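Long-range contacts in acyl-coenzyme A oxidase 3 (Yarrowia lipolytica, PDB 5YS9), which uses FAD and molecular oxygen to oxidise aliphatic acyl-CoA thioesters of different chain lengths to trans-2-enoyl-CoA, releasing hydrogen peroxide, in peroxisomal fatty acid beta-oxidation: residues G195-W200 with N261-F266; T209-F214 with V231-V236; P243-G248 with T267-P272. All coordinates share one frame; numbering follows the deposited sequence.

Contact 1: G195-W200 with N261-F266. With FAD (flavin-adenine dinucleotide), chain C.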
# COMPACT_ATOMS: atom_id res chain seq x y z
N GLY A 195 15.30 -10.97 -24.31
CA GLY A 195 15.39 -9.86 -23.39
C GLY A 195 14.81 -8.59 -23.97
O GLY A 195 14.33 -7.74 -23.25
N ALA A 196 14.89 -8.44 -25.28
CA ALA A 196 14.43 -7.24 -25.94
C ALA A 196 12.99 -7.39 -26.38
O ALA A 196 12.49 -6.61 -27.17
CB ALA A 196 15.32 -6.88 -27.10
N THR A 197 12.33 -8.42 -25.90
CA THR A 197 10.92 -8.61 -26.20
C THR A 197 10.16 -7.42 -25.65
O THR A 197 10.33 -7.05 -24.51
CB THR A 197 10.39 -9.88 -25.51
OG1 THR A 197 11.03 -11.03 -26.05
CG2 THR A 197 8.92 -10.03 -25.70
N LYS A 198 9.31 -6.83 -26.48
CA LYS A 198 8.42 -5.80 -26.02
C LYS A 198 7.54 -6.38 -24.89
O LYS A 198 7.23 -7.62 -24.88
CB LYS A 198 7.56 -5.22 -27.14
CG LYS A 198 8.30 -4.55 -28.27
CD LYS A 198 9.19 -3.41 -27.78
CE LYS A 198 9.75 -2.55 -28.91
NZ LYS A 198 10.70 -1.50 -28.43
N TRP A 199 7.23 -5.50 -23.92
CA TRP A 199 6.65 -5.92 -22.67
C TRP A 199 5.76 -4.85 -22.13
O TRP A 199 6.03 -3.68 -22.30
CB TRP A 199 7.73 -6.26 -21.63
CG TRP A 199 7.25 -7.34 -20.66
CD1 TRP A 199 6.67 -7.15 -19.44
CD2 TRP A 199 7.23 -8.75 -20.88
NE1 TRP A 199 6.30 -8.36 -18.88
CE2 TRP A 199 6.66 -9.36 -19.74
CE3 TRP A 199 7.66 -9.57 -21.92
CZ2 TRP A 199 6.53 -10.75 -19.61
CZ3 TRP A 199 7.51 -10.98 -21.78
CH2 TRP A 199 6.96 -11.53 -20.65
N TRP A 200 4.71 -5.29 -21.44
CA TRP A 200 3.63 -4.45 -20.91
C TRP A 200 2.84 -3.65 -21.96
O TRP A 200 2.24 -2.61 -21.62
CB TRP A 200 4.12 -3.51 -19.79
CG TRP A 200 4.60 -4.19 -18.60
CD1 TRP A 200 5.80 -4.04 -18.01
CD2 TRP A 200 3.88 -5.13 -17.82
NE1 TRP A 200 5.89 -4.86 -16.90
CE2 TRP A 200 4.72 -5.55 -16.78
CE3 TRP A 200 2.60 -5.66 -17.90
CZ2 TRP A 200 4.31 -6.49 -15.84
CZ3 TRP A 200 2.21 -6.61 -16.95
CH2 TRP A 200 3.06 -7.01 -15.96
N ASN A 261 -2.40 -6.35 -21.72
CA ASN A 261 -1.00 -6.07 -21.90
C ASN A 261 -0.37 -7.32 -22.47
O ASN A 261 -0.54 -8.42 -21.95
CB ASN A 261 -0.32 -5.73 -20.59
CG ASN A 261 -0.82 -4.45 -20.00
OD1 ASN A 261 -0.31 -3.36 -20.31
ND2 ASN A 261 -1.81 -4.57 -19.10
N GLY A 262 0.36 -7.14 -23.56
CA GLY A 262 0.93 -8.24 -24.21
C GLY A 262 2.39 -8.00 -24.42
O GLY A 262 2.83 -6.85 -24.35
N TRP A 263 3.12 -9.10 -24.66
CA TRP A 263 4.50 -9.08 -25.12
C TRP A 263 4.52 -9.20 -26.62
O TRP A 263 3.63 -9.80 -27.16
CB TRP A 263 5.32 -10.23 -24.54
CG TRP A 263 4.81 -11.61 -24.79
CD1 TRP A 263 3.98 -12.29 -23.98
CD2 TRP A 263 5.10 -12.48 -25.88
NE1 TRP A 263 3.71 -13.52 -24.48
CE2 TRP A 263 4.39 -13.69 -25.65
CE3 TRP A 263 5.88 -12.38 -27.03
CZ2 TRP A 263 4.45 -14.78 -26.51
CZ3 TRP A 263 5.95 -13.49 -27.91
CH2 TRP A 263 5.24 -14.67 -27.63
N ILE A 264 5.53 -8.63 -27.27
CA ILE A 264 5.72 -8.77 -28.70
C ILE A 264 7.19 -9.06 -29.04
O ILE A 264 8.10 -8.42 -28.53
CB ILE A 264 5.30 -7.50 -29.49
CG1 ILE A 264 4.03 -6.85 -28.90
CG2 ILE A 264 5.12 -7.84 -30.98
CD1 ILE A 264 3.68 -5.51 -29.55
N GLN A 265 7.40 -10.01 -29.95
CA GLN A 265 8.65 -10.21 -30.63
C GLN A 265 8.46 -10.02 -32.13
O GLN A 265 7.46 -10.47 -32.69
CB GLN A 265 9.13 -11.61 -30.38
CG GLN A 265 9.22 -11.96 -28.89
CD GLN A 265 9.80 -13.30 -28.68
OE1 GLN A 265 9.71 -14.12 -29.55
NE2 GLN A 265 10.44 -13.51 -27.56
N PHE A 266 9.45 -9.33 -32.74
CA PHE A 266 9.58 -9.14 -34.19
C PHE A 266 10.77 -9.92 -34.70
O PHE A 266 11.86 -9.77 -34.18
CB PHE A 266 9.85 -7.68 -34.51
CG PHE A 266 8.89 -6.73 -33.89
CD1 PHE A 266 9.10 -6.25 -32.58
CD2 PHE A 266 7.80 -6.28 -34.60
CE1 PHE A 266 8.20 -5.37 -32.00
CE2 PHE A 266 6.90 -5.38 -34.02
CZ PHE A 266 7.09 -4.95 -32.71
PA FAD C . 13.30 0.04 -14.63
O1A FAD C . 14.26 -1.04 -14.97
O2A FAD C . 13.39 1.36 -15.29
O5B FAD C . 13.49 0.30 -13.09
C5B FAD C . 13.29 -0.75 -12.16
C4B FAD C . 13.62 -0.30 -10.75
O4B FAD C . 14.98 0.12 -10.69
C3B FAD C . 12.78 0.89 -10.36
O3B FAD C . 12.40 0.77 -9.00
C2B FAD C . 13.71 2.06 -10.46
O2B FAD C . 13.42 2.97 -9.41
C1B FAD C . 15.08 1.47 -10.29
N9A FAD C . 16.00 2.26 -11.14
C8A FAD C . 16.05 2.28 -12.47
N7A FAD C . 16.99 3.14 -12.90
C5A FAD C . 17.56 3.68 -11.83
C6A FAD C . 18.62 4.66 -11.57
N6A FAD C . 19.29 5.25 -12.57
N1A FAD C . 18.90 4.95 -10.29
C2A FAD C . 18.24 4.38 -9.27
N3A FAD C . 17.27 3.48 -9.44
C4A FAD C . 16.90 3.10 -10.67
N1 FAD C . 5.07 0.63 -21.66
C2 FAD C . 4.73 0.93 -22.92
O2 FAD C . 5.59 1.34 -23.70
N3 FAD C . 3.49 0.83 -23.38
C4 FAD C . 2.50 0.41 -22.62
O4 FAD C . 1.37 0.32 -23.08
C4X FAD C . 2.79 0.06 -21.23
N5 FAD C . 1.83 -0.37 -20.43
C5X FAD C . 2.12 -0.70 -19.17
C6 FAD C . 1.10 -1.16 -18.37
C7 FAD C . 1.34 -1.51 -17.07
C7M FAD C . 0.19 -1.99 -16.23
C8 FAD C . 2.71 -1.40 -16.53
C8M FAD C . 3.00 -1.77 -15.11
C9 FAD C . 3.74 -0.94 -17.33
C9A FAD C . 3.50 -0.59 -18.63
N10 FAD C . 4.52 -0.12 -19.46
C10 FAD C . 4.18 0.19 -20.78
C1' FAD C . 5.90 -0.01 -19.00
C2' FAD C . 6.22 1.14 -18.07
O2' FAD C . 6.21 2.34 -18.83
C3' FAD C . 7.60 0.90 -17.46
O3' FAD C . 7.47 -0.24 -16.62
C4' FAD C . 8.23 2.01 -16.62
O4' FAD C . 8.25 3.27 -17.28
C5' FAD C . 9.68 1.70 -16.33
O5' FAD C . 9.77 0.55 -15.52
P FAD C . 10.80 -0.61 -15.83
O1P FAD C . 10.05 -1.88 -15.73
O2P FAD C . 11.54 -0.28 -17.07
O3P FAD C . 11.80 -0.53 -14.61
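An antiparallel strand pair of the flavin-binding beta-domain joins K198 and I264, and one end of it reaches the isoalloxazine of FAD. K198 and I264 are a hydrogen-bonded pair, but their two bonds differ. K198 N meets I264 O at 2.9 Å in the carbonyl plane, whereas I264 N reaches K198 O at 3.1 Å from above the plane of that carbonyl. K198 O also receives a CA-H contact from W263. Beside this pair, T197 turns OG1 to the amide of Q265, whose NE2 donates to it over 3.0 Å with the oxygen close to the amide plane; T194 O is a second partner of the same hydroxyl. A leucine in place of Q265 would probably leave the T197 hydroxyl without its amide donor, dependent on T194, and the threonine side chain less firmly held. On the other face of the strands, K198 CG meets the edge of the F266 ring, and a bend at chi2 (-58°) turns the tip away to a salt bridge with E164 and to F214 O, a span that suits the long lysine. The strand pair belongs to the middle domain of the acyl-CoA dehydrogenase and oxidase fold, and its tryptophans contribute to the subunit interface. W199 and W263 lie nearly parallel but slid apart, centroids 5.6 Å from each other, with W199 CE3 against W263 CB at 3.6 Å. H433 and F660 of the second subunit pack edge-to-face on W199 and W263 respectively. At the flavin end, the broad, flat indole of W200 can be covered on both sides, by FAD C8 and by W199 CD1, while N261 CB sits at its edge, 4.0 Å from W200 CE3.

Contact 2: T209-F214 with V231-V236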
# COMPACT_ATOMS: atom_id res chain seq x y z
N THR A 209 -4.26 -4.08 -34.00
CA THR A 209 -3.86 -4.42 -35.36
C THR A 209 -2.51 -3.81 -35.76
O THR A 209 -1.81 -4.37 -36.63
CB THR A 209 -4.87 -3.87 -36.39
OG1 THR A 209 -4.95 -2.45 -36.28
CG2 THR A 209 -6.23 -4.46 -36.14
N HIS A 210 -2.19 -2.65 -35.17
CA HIS A 210 -0.91 -1.96 -35.41
C HIS A 210 -0.24 -1.48 -34.14
O HIS A 210 -0.86 -1.40 -33.11
CB HIS A 210 -1.08 -0.75 -36.30
CG HIS A 210 -1.61 -1.05 -37.67
ND1 HIS A 210 -2.89 -1.52 -37.88
CD2 HIS A 210 -1.07 -0.85 -38.89
CE1 HIS A 210 -3.09 -1.65 -39.18
NE2 HIS A 210 -2.00 -1.26 -39.81
N THR A 211 1.05 -1.17 -34.23
CA THR A 211 1.82 -0.62 -33.12
C THR A 211 2.74 0.48 -33.58
O THR A 211 3.11 0.58 -34.74
CB THR A 211 2.63 -1.67 -32.40
OG1 THR A 211 3.12 -1.14 -31.18
CG2 THR A 211 3.83 -2.08 -33.20
N ALA A 212 3.09 1.34 -32.63
CA ALA A 212 4.12 2.34 -32.80
C ALA A 212 5.34 1.71 -32.14
O ALA A 212 5.43 1.68 -30.92
CB ALA A 212 3.71 3.62 -32.12
N CYS A 213 6.24 1.14 -32.94
CA CYS A 213 7.38 0.38 -32.42
C CYS A 213 8.61 1.28 -32.27
O CYS A 213 9.06 1.91 -33.23
CB CYS A 213 7.68 -0.80 -33.34
SG CYS A 213 9.07 -1.85 -32.80
N PHE A 214 9.14 1.33 -31.06
CA PHE A 214 10.37 2.05 -30.76
C PHE A 214 11.57 1.11 -31.02
O PHE A 214 11.67 0.06 -30.40
CB PHE A 214 10.36 2.57 -29.31
CG PHE A 214 9.43 3.73 -29.10
CD1 PHE A 214 8.04 3.54 -29.10
CD2 PHE A 214 9.91 5.02 -28.92
CE1 PHE A 214 7.16 4.61 -28.94
CE2 PHE A 214 9.03 6.12 -28.75
CZ PHE A 214 7.66 5.90 -28.76
N VAL A 231 4.27 -0.55 -37.29
CA VAL A 231 4.35 -1.94 -37.73
C VAL A 231 3.00 -2.54 -37.58
O VAL A 231 2.42 -2.56 -36.49
CB VAL A 231 5.32 -2.78 -36.87
CG1 VAL A 231 5.41 -4.21 -37.42
CG2 VAL A 231 6.68 -2.10 -36.75
N GLN A 232 2.51 -3.13 -38.64
CA GLN A 232 1.24 -3.81 -38.57
C GLN A 232 1.43 -5.15 -37.86
O GLN A 232 2.27 -5.95 -38.26
CB GLN A 232 0.70 -4.01 -39.98
CG GLN A 232 -0.76 -4.41 -39.99
CD GLN A 232 -1.33 -4.50 -41.38
OE1 GLN A 232 -0.83 -3.88 -42.35
NE2 GLN A 232 -2.38 -5.29 -41.49
N LEU A 233 0.64 -5.37 -36.80
CA LEU A 233 0.72 -6.57 -35.98
C LEU A 233 -0.19 -7.68 -36.45
O LEU A 233 0.17 -8.85 -36.40
CB LEU A 233 0.31 -6.26 -34.56
CG LEU A 233 1.21 -5.37 -33.74
CD1 LEU A 233 0.65 -5.23 -32.33
CD2 LEU A 233 2.60 -5.92 -33.71
N ARG A 234 -1.38 -7.32 -36.90
CA ARG A 234 -2.35 -8.30 -37.35
C ARG A 234 -2.92 -7.97 -38.72
O ARG A 234 -3.07 -6.82 -39.10
CB ARG A 234 -3.52 -8.42 -36.35
CG ARG A 234 -3.13 -8.81 -34.93
CD ARG A 234 -4.36 -8.81 -34.01
NE ARG A 234 -4.20 -9.72 -32.88
CZ ARG A 234 -3.68 -9.43 -31.69
NH1 ARG A 234 -3.24 -8.20 -31.40
NH2 ARG A 234 -3.61 -10.40 -30.78
N ASP A 235 -3.23 -9.03 -39.47
CA ASP A 235 -4.14 -8.95 -40.58
C ASP A 235 -5.48 -8.45 -39.99
O ASP A 235 -6.04 -9.03 -39.06
CB ASP A 235 -4.28 -10.33 -41.17
CG ASP A 235 -5.30 -10.39 -42.21
OD1 ASP A 235 -4.99 -9.89 -43.29
OD2 ASP A 235 -6.41 -10.94 -41.96
N VAL A 236 -5.97 -7.35 -40.54
CA VAL A 236 -7.14 -6.63 -40.05
C VAL A 236 -8.42 -7.49 -40.16
O VAL A 236 -9.23 -7.62 -39.25
CB VAL A 236 -7.23 -5.29 -40.86
CG1 VAL A 236 -8.64 -4.85 -41.16
CG2 VAL A 236 -6.46 -4.19 -40.16
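Q232 lays its side chain across one face of the H210 imidazole. Q232 CB stands 3.8 Å from H210 CD2. CG is put over the ring by a first torsion that sets it anti to the backbone N (chi1 -166°), and there it makes a CH-pi contact, 3.7 Å from the centroid of the H210 ring. CD has passed beyond the rim on the NE2 side, 3.7 Å from H210 NE2, and the amide lies within 21° of the ring plane. At the tip, NE2 turns back to its own segment and donates to R234 O at 2.9 Å, a bond that fixes the rotation of the amide. A flexible but partly polar glutamine suits this place, since its methylenes cover the ring while its end is tied to the backbone. The rotation of the H210 ring is held by T209 OG1, which hydrogen-bonds ND1 in plane at its edge, either able to donate, and by F156, stacked on the ring. These residues close the open end of the beta hairpin of strands 210-219 and 222-232. H210 and Q232 form a non-hydrogen-bonded pair of it, whereas T211 and V231 exchange two backbone bonds, T211 N to V231 O and V231 N to T211 O, each 3.0 Å. Past Q232 the ladder ends as in a classic beta bulge: L233 N and R234 N both reach T209 O from the same face of its plane. On the side away from H210, V231 CG2 packs on C213 CB at 3.8 Å, and L233 CD2 meets T211 CG2.

Contact 3: P243-G248 with T267-P272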
# COMPACT_ATOMS: atom_id res chain seq x y z
N PRO A 243 3.32 -12.04 -40.59
CA PRO A 243 4.54 -12.81 -40.60
C PRO A 243 5.66 -12.22 -39.77
O PRO A 243 5.95 -11.04 -39.86
CB PRO A 243 4.96 -12.81 -42.11
CG PRO A 243 3.83 -12.13 -42.87
CD PRO A 243 2.69 -11.91 -41.93
N GLY A 244 6.32 -13.04 -38.97
CA GLY A 244 7.45 -12.55 -38.15
C GLY A 244 7.07 -11.87 -36.85
O GLY A 244 7.96 -11.46 -36.11
N ILE A 245 5.76 -11.80 -36.56
CA ILE A 245 5.22 -11.17 -35.37
C ILE A 245 4.81 -12.28 -34.41
O ILE A 245 4.02 -13.14 -34.77
CB ILE A 245 3.95 -10.35 -35.67
CG1 ILE A 245 4.24 -9.23 -36.70
CG2 ILE A 245 3.32 -9.79 -34.37
CD1 ILE A 245 5.01 -8.06 -36.15
N ALA A 246 5.38 -12.26 -33.21
CA ALA A 246 4.94 -13.12 -32.16
C ALA A 246 4.44 -12.20 -31.05
O ALA A 246 5.06 -11.19 -30.73
CB ALA A 246 6.08 -13.97 -31.68
N LEU A 247 3.31 -12.56 -30.46
CA LEU A 247 2.84 -11.87 -29.29
C LEU A 247 1.86 -12.73 -28.48
O LEU A 247 1.40 -13.77 -28.95
CB LEU A 247 2.18 -10.56 -29.72
CG LEU A 247 0.96 -10.67 -30.60
CD1 LEU A 247 -0.30 -11.10 -29.86
CD2 LEU A 247 0.81 -9.28 -31.22
N GLY A 248 1.65 -12.34 -27.23
CA GLY A 248 0.83 -13.08 -26.30
C GLY A 248 0.37 -12.25 -25.13
O GLY A 248 0.90 -11.20 -24.87
N THR A 267 10.58 -10.70 -35.73
CA THR A 267 11.67 -11.45 -36.34
C THR A 267 11.68 -11.11 -37.82
O THR A 267 10.76 -11.48 -38.57
CB THR A 267 11.50 -12.96 -36.12
OG1 THR A 267 11.25 -13.22 -34.72
CG2 THR A 267 12.76 -13.72 -36.58
N ASN A 268 12.67 -10.31 -38.20
CA ASN A 268 12.88 -9.95 -39.59
C ASN A 268 11.65 -9.45 -40.30
O ASN A 268 11.40 -9.77 -41.45
CB ASN A 268 13.55 -11.12 -40.31
CG ASN A 268 14.86 -11.50 -39.62
OD1 ASN A 268 15.72 -10.63 -39.38
ND2 ASN A 268 14.99 -12.78 -39.23
N VAL A 269 10.91 -8.60 -39.60
CA VAL A 269 9.67 -8.06 -40.12
C VAL A 269 10.00 -6.90 -41.06
O VAL A 269 10.71 -5.96 -40.70
CB VAL A 269 8.77 -7.61 -38.96
CG1 VAL A 269 7.56 -6.85 -39.44
CG2 VAL A 269 8.37 -8.81 -38.15
N ARG A 270 9.48 -6.99 -42.27
CA ARG A 270 9.81 -6.08 -43.32
C ARG A 270 8.74 -5.01 -43.33
O ARG A 270 7.57 -5.33 -43.40
CB ARG A 270 9.88 -6.87 -44.65
CG ARG A 270 11.06 -7.86 -44.76
CD ARG A 270 11.78 -7.67 -46.11
NE ARG A 270 12.96 -8.52 -46.38
CZ ARG A 270 14.03 -8.18 -47.13
NH1 ARG A 270 14.14 -6.98 -47.71
NH2 ARG A 270 15.02 -9.06 -47.29
N ILE A 271 9.12 -3.74 -43.20
CA ILE A 271 8.16 -2.64 -43.36
C ILE A 271 8.68 -1.60 -44.37
O ILE A 271 9.89 -1.44 -44.49
CB ILE A 271 7.82 -1.91 -42.02
CG1 ILE A 271 9.04 -1.26 -41.41
CG2 ILE A 271 7.16 -2.84 -41.02
CD1 ILE A 271 8.67 -0.34 -40.28
N PRO A 272 7.78 -0.88 -45.06
CA PRO A 272 8.32 0.18 -45.93
C PRO A 272 9.03 1.28 -45.11
O PRO A 272 8.67 1.49 -43.95
CB PRO A 272 7.08 0.73 -46.66
CG PRO A 272 5.99 -0.30 -46.45
CD PRO A 272 6.30 -0.90 -45.09
O HOH W 1 8.76 -13.18 -34.22
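The flat group shared by G244 and T267 is the peptide plane at the G244 carbonyl. T267 N comes to its edge, donating in the carbonyl plane to G244 O over 2.8 Å. One face carries a methyl of V269, whose CG2 stands 3.6 Å from G244 C. Toward the opposite side of the plane sits a water, which donates to G244 O at 2.7 Å and is 2.5 Å from T267 OG1, so that the carbonyl oxygen takes two donors and the threonine hydroxyl is tied in through the solvent. G244 has a positive phi (82°), and a CB on it would run into T267 O, V269 CG2 and the carbonyl of P243; glycine alone leaves room for this close approach. V269, with CG1 anti to its backbone N (chi1 171°), keeps CG2 for the glycine and for I245 CD1, 4.0 Å away, where the two branched side chains cross at about a right angle. I245 continues inward onto F266 and V231, and V269 also packs on V231. Strand 245-249 is thus joined at its start to strand 262-272, beyond which V269 hydrogen-bonds through its backbone to I189 of strand 186-190.

In the fold
All three contacts lie in one mixed beta-sheet, contacts 1 and 3 sharing strand 262-272. Their centres are about 12 Å apart, and the strand pairing runs on between them through Q265 N to A246 O (2.7 Å). Contact 2 closes the hairpin between the two segments of contact 1, about 13 Å from it, and the two meet where K198 NZ approaches F214 O at 2.7 Å and F266 packs on C213. Contacts 2 and 3, about 9 Å apart, join through V231 CG1 against V269 CG1 at 4.0 Å. Contact 1 alone holds residues of the FAD pocket; the side chain of T211 in contact 2 is about 8 Å from the cofactor.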